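Local coordinates for protein guanine nucleotide exchange factor SRM1 (Saccharomyces cerevisiae, PDB 3OF7) that promotes exchange of GDP for GTP on the Ran-type GTPases Gsp1 and Gsp2, binds chromatin and controls RNA metabolism and nuclear transport, at residues A81-E84 with E85-W89; I424-T427 with A428-D431. One frame throughout, in Å; residues are numbered along the deposited sequence. Where two conformers were deposited one is given.

Interaction 1 of 2, residues A81-E84 with E85-W89; sequences ALDE and ESNVW
Ala81 and Trp89 face each other as an antiparallel hydrogen-bonded pair at the mouth of a beta hairpin, whose end is a type I turn from Asp83 to Ser86 followed by a G1 bulge at Ser86. Trp89 N gives a nearly straight bond to Ala81 O (2.7 Å), and Ala81 N is bound to Trp89 O in return. Past the non-hydrogen-bonded pair Leu82 and Val88, Asp83 O accepts Ser86 N across the turn, while Asp83 N reaches Asn87 O at 3.2 Å. Ser86, with positive phi (63°), is the extra residue that lets both bonds close.

The Asp83 carboxylate reaches across one side of the hairpin. With CG between its own backbone N and carbonyl carbon (chi1 66°), it swings over the second strand. OD1 takes Asn87 N at 2.9 Å, from above the carboxylate plane, and a weak bond from Glu85 N. OD2 receives the indole NE1 of Trp89 at 2.9 Å, again from above the carboxylate plane but within the plane of the ring; carboxylate and indole planes are 81° apart. The amide of Asn87 also lies almost perpendicular to the carboxylate, ND2 adding a weak long bond to OD2, while Asn87 OD1 is held by Arg138. Two firm N-H bonds, from Asn87 N and Trp89 NE1, and two weak ones thus hold the carboxylate and probably stabilise its charge.

On the face that carries Leu82 and Val88, Leu82 CD1 rests 4.1 Å from Val88 CG2, and both side chains meet Leu153 of strand 150-155 in the next sheet. On the opposite face Ala81 and Trp89 pack against Ile69 of strand 69-74, and beyond Val88 the sheet continues to strand 134-135, whose Lys135 touches Asp83, Asn87 and Trp89.

Interaction 2 of 2, residues I424-T427 with A428-D431; sequences IKNT and ATQD
The backbone doubles back at Asn426, whose O accepts Thr429 N at 3.2 Å and, weakly, Gln430 N, so that Thr427 and Ala428 form the bend of a tight turn.

The side chain of Asn426 closes the turn a second time. Its CG stands between the backbone N and the carbonyl carbon (chi1 89°), which brings the amide round to Thr429. The hydroxyl OG1 of Thr429 donates to Asn426 OD1 at 2.7 Å, approaching nearly head-on along C=O (172°), and Thr429 N adds a weak bond to the same oxygen. On the other side of the amide, ND2 lies 3.7 Å from Ala428 CB and is bonded to Pro56 O. A water ties the start of the loop to the same hydroxyl: it donates to Ile424 O and to Thr429 OG1 (2.7 Å) and accepts from Asn426 N, so the hydroxyl both gives a bond to the amide and takes one from the water. Gln430 approaches from another direction. Its CB lies 3.2 Å from Asn426 O, and its extended chain then runs past Thr427, NE2 coming within 3.9 Å of Thr427 CA. With an alanine here in place of Asn426, the Thr429 hydroxyl and Pro56 O would probably lose their amide partner, and the turn would be likely to rest on its backbone bonds and the water.

This turn bridges strand 421-423, the outer strand of one sheet, and strand 432-439, the outer strand of the next. Ile424 packs on Ala398 and Ser400 of strand 398-402 as well as on Trp34, Ala428 and Thr429 lie against Phe32 of strand 30-34, and Gln430 O is bound by Arg459 of the C-terminal helix 453-464.

Overall arrangement
Both contacts are local turns in the RCC1-type beta-propeller, with centres 26 Å apart and nearest atoms about 16 Å apart, so they do not touch. Interaction 1 ends a hairpin inside one four-stranded sheet, where the curated repeats RCC1 1 and RCC1 2 adjoin; interaction 2, in RCC1 7, carries the chain from one sheet to the next. Between them lies the sheet that joins strands 30-34 and 56-58 to the C-terminal strands 432-439 and 443-450 and closes the ring. Interaction 2 rests on this sheet through Phe32 and Pro56, while interaction 1 touches Pro28 and Leu62 in neighbouring loops. Neither contact includes a bound ligand.

Interaction 1 of 2, residues A81-E84 with E85-W89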
# COMPACT_ATOMS: atom_id res chain seq x y z
N ALA A 81 1.57 12.61 -1.72
CA ALA A 81 2.66 12.86 -0.78
C ALA A 81 2.32 14.02 0.16
O ALA A 81 1.48 14.87 -0.16
CB ALA A 81 3.98 13.12 -1.53
N LEU A 82 2.95 14.01 1.33
CA LEU A 82 2.69 15.02 2.35
C LEU A 82 3.99 15.71 2.74
O LEU A 82 5.00 15.05 2.95
CB LEU A 82 2.09 14.36 3.59
CG LEU A 82 1.51 15.27 4.67
CD1 LEU A 82 0.27 15.96 4.15
CD2 LEU A 82 1.19 14.43 5.89
N ASP A 83 3.94 17.03 2.85
CA ASP A 83 5.12 17.78 3.26
C ASP A 83 5.04 18.26 4.71
O ASP A 83 4.06 18.01 5.42
CB ASP A 83 5.45 18.92 2.27
CG ASP A 83 4.39 20.01 2.23
OD1 ASP A 83 3.70 20.26 3.25
OD2 ASP A 83 4.28 20.66 1.16
N GLU A 84 6.09 18.95 5.16
CA GLU A 84 6.16 19.43 6.54
C GLU A 84 5.02 20.37 6.94
O GLU A 84 4.63 20.39 8.12
CB GLU A 84 7.51 20.09 6.80
CG GLU A 84 8.64 19.09 6.99
CD GLU A 84 9.99 19.76 7.14
OE1 GLU A 84 10.04 21.02 7.23
OE2 GLU A 84 10.99 19.03 7.16
N GLU A 85 4.51 21.14 5.98
CA GLU A 85 3.41 22.04 6.32
C GLU A 85 2.05 21.42 6.02
O GLU A 85 1.02 22.10 5.99
CB GLU A 85 3.60 23.42 5.69
CG GLU A 85 4.78 24.18 6.30
CD GLU A 85 4.89 23.98 7.81
OE1 GLU A 85 5.97 23.57 8.29
OE2 GLU A 85 3.90 24.23 8.53
N SER A 86 2.06 20.10 5.87
CA SER A 86 0.85 19.30 5.64
C SER A 86 0.11 19.62 4.32
O SER A 86 -1.11 19.42 4.22
CB SER A 86 -0.09 19.38 6.86
OG SER A 86 -1.11 18.41 6.78
N ASN A 87 0.83 20.11 3.32
CA ASN A 87 0.27 20.19 1.97
C ASN A 87 0.28 18.80 1.35
O ASN A 87 1.22 18.03 1.57
CB ASN A 87 1.07 21.13 1.07
CG ASN A 87 0.92 22.59 1.46
OD1 ASN A 87 -0.18 23.16 1.43
ND2 ASN A 87 2.03 23.20 1.82
N VAL A 88 -0.75 18.51 0.57
CA VAL A 88 -0.85 17.25 -0.16
C VAL A 88 -0.43 17.42 -1.62
O VAL A 88 -0.98 18.25 -2.35
CB VAL A 88 -2.28 16.65 -0.07
CG1 VAL A 88 -2.36 15.30 -0.79
CG2 VAL A 88 -2.71 16.49 1.39
N TRP A 89 0.57 16.64 -2.02
CA TRP A 89 1.05 16.61 -3.39
C TRP A 89 0.48 15.36 -4.06
O TRP A 89 0.24 14.35 -3.39
CB TRP A 89 2.57 16.49 -3.41
CG TRP A 89 3.34 17.63 -2.81
CD1 TRP A 89 3.33 18.04 -1.50
CD2 TRP A 89 4.27 18.48 -3.49
NE1 TRP A 89 4.19 19.11 -1.33
CE2 TRP A 89 4.78 19.39 -2.53
CE3 TRP A 89 4.71 18.56 -4.81
CZ2 TRP A 89 5.71 20.39 -2.87
CZ3 TRP A 89 5.65 19.54 -5.14
CH2 TRP A 89 6.13 20.44 -4.18

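Interaction 2 of 2, residues I424-T427 with A428-D431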
# COMPACT_ATOMS: atom_id res chain seq x y z
N ILE A 424 18.49 -3.94 -3.83
CA ILE A 424 18.55 -2.88 -4.82
C ILE A 424 19.84 -2.09 -4.57
O ILE A 424 20.00 -1.44 -3.52
CB ILE A 424 17.33 -1.94 -4.77
CG1 ILE A 424 16.03 -2.74 -5.03
CG2 ILE A 424 17.48 -0.82 -5.79
CD1 ILE A 424 14.74 -1.97 -4.72
N LYS A 425 20.77 -2.20 -5.51
CA LYS A 425 22.03 -1.46 -5.49
C LYS A 425 22.12 -0.62 -6.76
O LYS A 425 22.17 -1.16 -7.86
CB LYS A 425 23.21 -2.43 -5.40
CG LYS A 425 24.57 -1.78 -5.16
CD LYS A 425 25.64 -2.86 -4.98
CE LYS A 425 27.01 -2.26 -4.71
NZ LYS A 425 28.02 -3.34 -4.47
N ASN A 426 22.09 0.70 -6.59
CA ASN A 426 22.34 1.64 -7.69
C ASN A 426 22.94 2.90 -7.12
O ASN A 426 22.80 3.16 -5.92
CB ASN A 426 21.07 1.90 -8.56
CG ASN A 426 20.20 3.06 -8.05
OD1 ASN A 426 19.91 3.18 -6.86
ND2 ASN A 426 19.73 3.88 -8.98
N THR A 427 23.63 3.67 -7.96
CA THR A 427 24.32 4.89 -7.51
C THR A 427 23.43 5.81 -6.67
O THR A 427 23.82 6.26 -5.60
CB THR A 427 24.92 5.67 -8.70
OG1 THR A 427 25.68 4.78 -9.53
CG2 THR A 427 25.84 6.81 -8.22
N ALA A 428 22.21 6.06 -7.16
CA ALA A 428 21.31 7.03 -6.53
C ALA A 428 20.98 6.72 -5.07
O ALA A 428 20.79 7.63 -4.27
CB ALA A 428 20.03 7.16 -7.34
N THR A 429 20.92 5.44 -4.72
CA THR A 429 20.43 5.04 -3.40
C THR A 429 21.39 4.18 -2.58
O THR A 429 21.08 3.84 -1.44
CB THR A 429 19.07 4.29 -3.49
OG1 THR A 429 19.23 3.08 -4.22
CG2 THR A 429 18.02 5.15 -4.16
N GLN A 430 22.56 3.84 -3.13
CA GLN A 430 23.46 2.91 -2.46
C GLN A 430 23.96 3.40 -1.10
O GLN A 430 24.29 2.59 -0.24
CB GLN A 430 24.65 2.52 -3.35
CG GLN A 430 25.60 3.67 -3.67
CD GLN A 430 26.71 3.26 -4.65
OE1 GLN A 430 26.91 2.08 -4.92
NE2 GLN A 430 27.41 4.25 -5.17
N ASP A 431 24.00 4.71 -0.90
CA ASP A 431 24.44 5.27 0.37
C ASP A 431 23.30 5.99 1.11
O ASP A 431 23.53 6.87 1.96
CB ASP A 431 25.66 6.18 0.16
CG ASP A 431 26.86 5.41 -0.37
OD1 ASP A 431 27.11 4.28 0.11
OD2 ASP A 431 27.55 5.93 -1.27
O HOH W 1 21.12 1.21 -3.83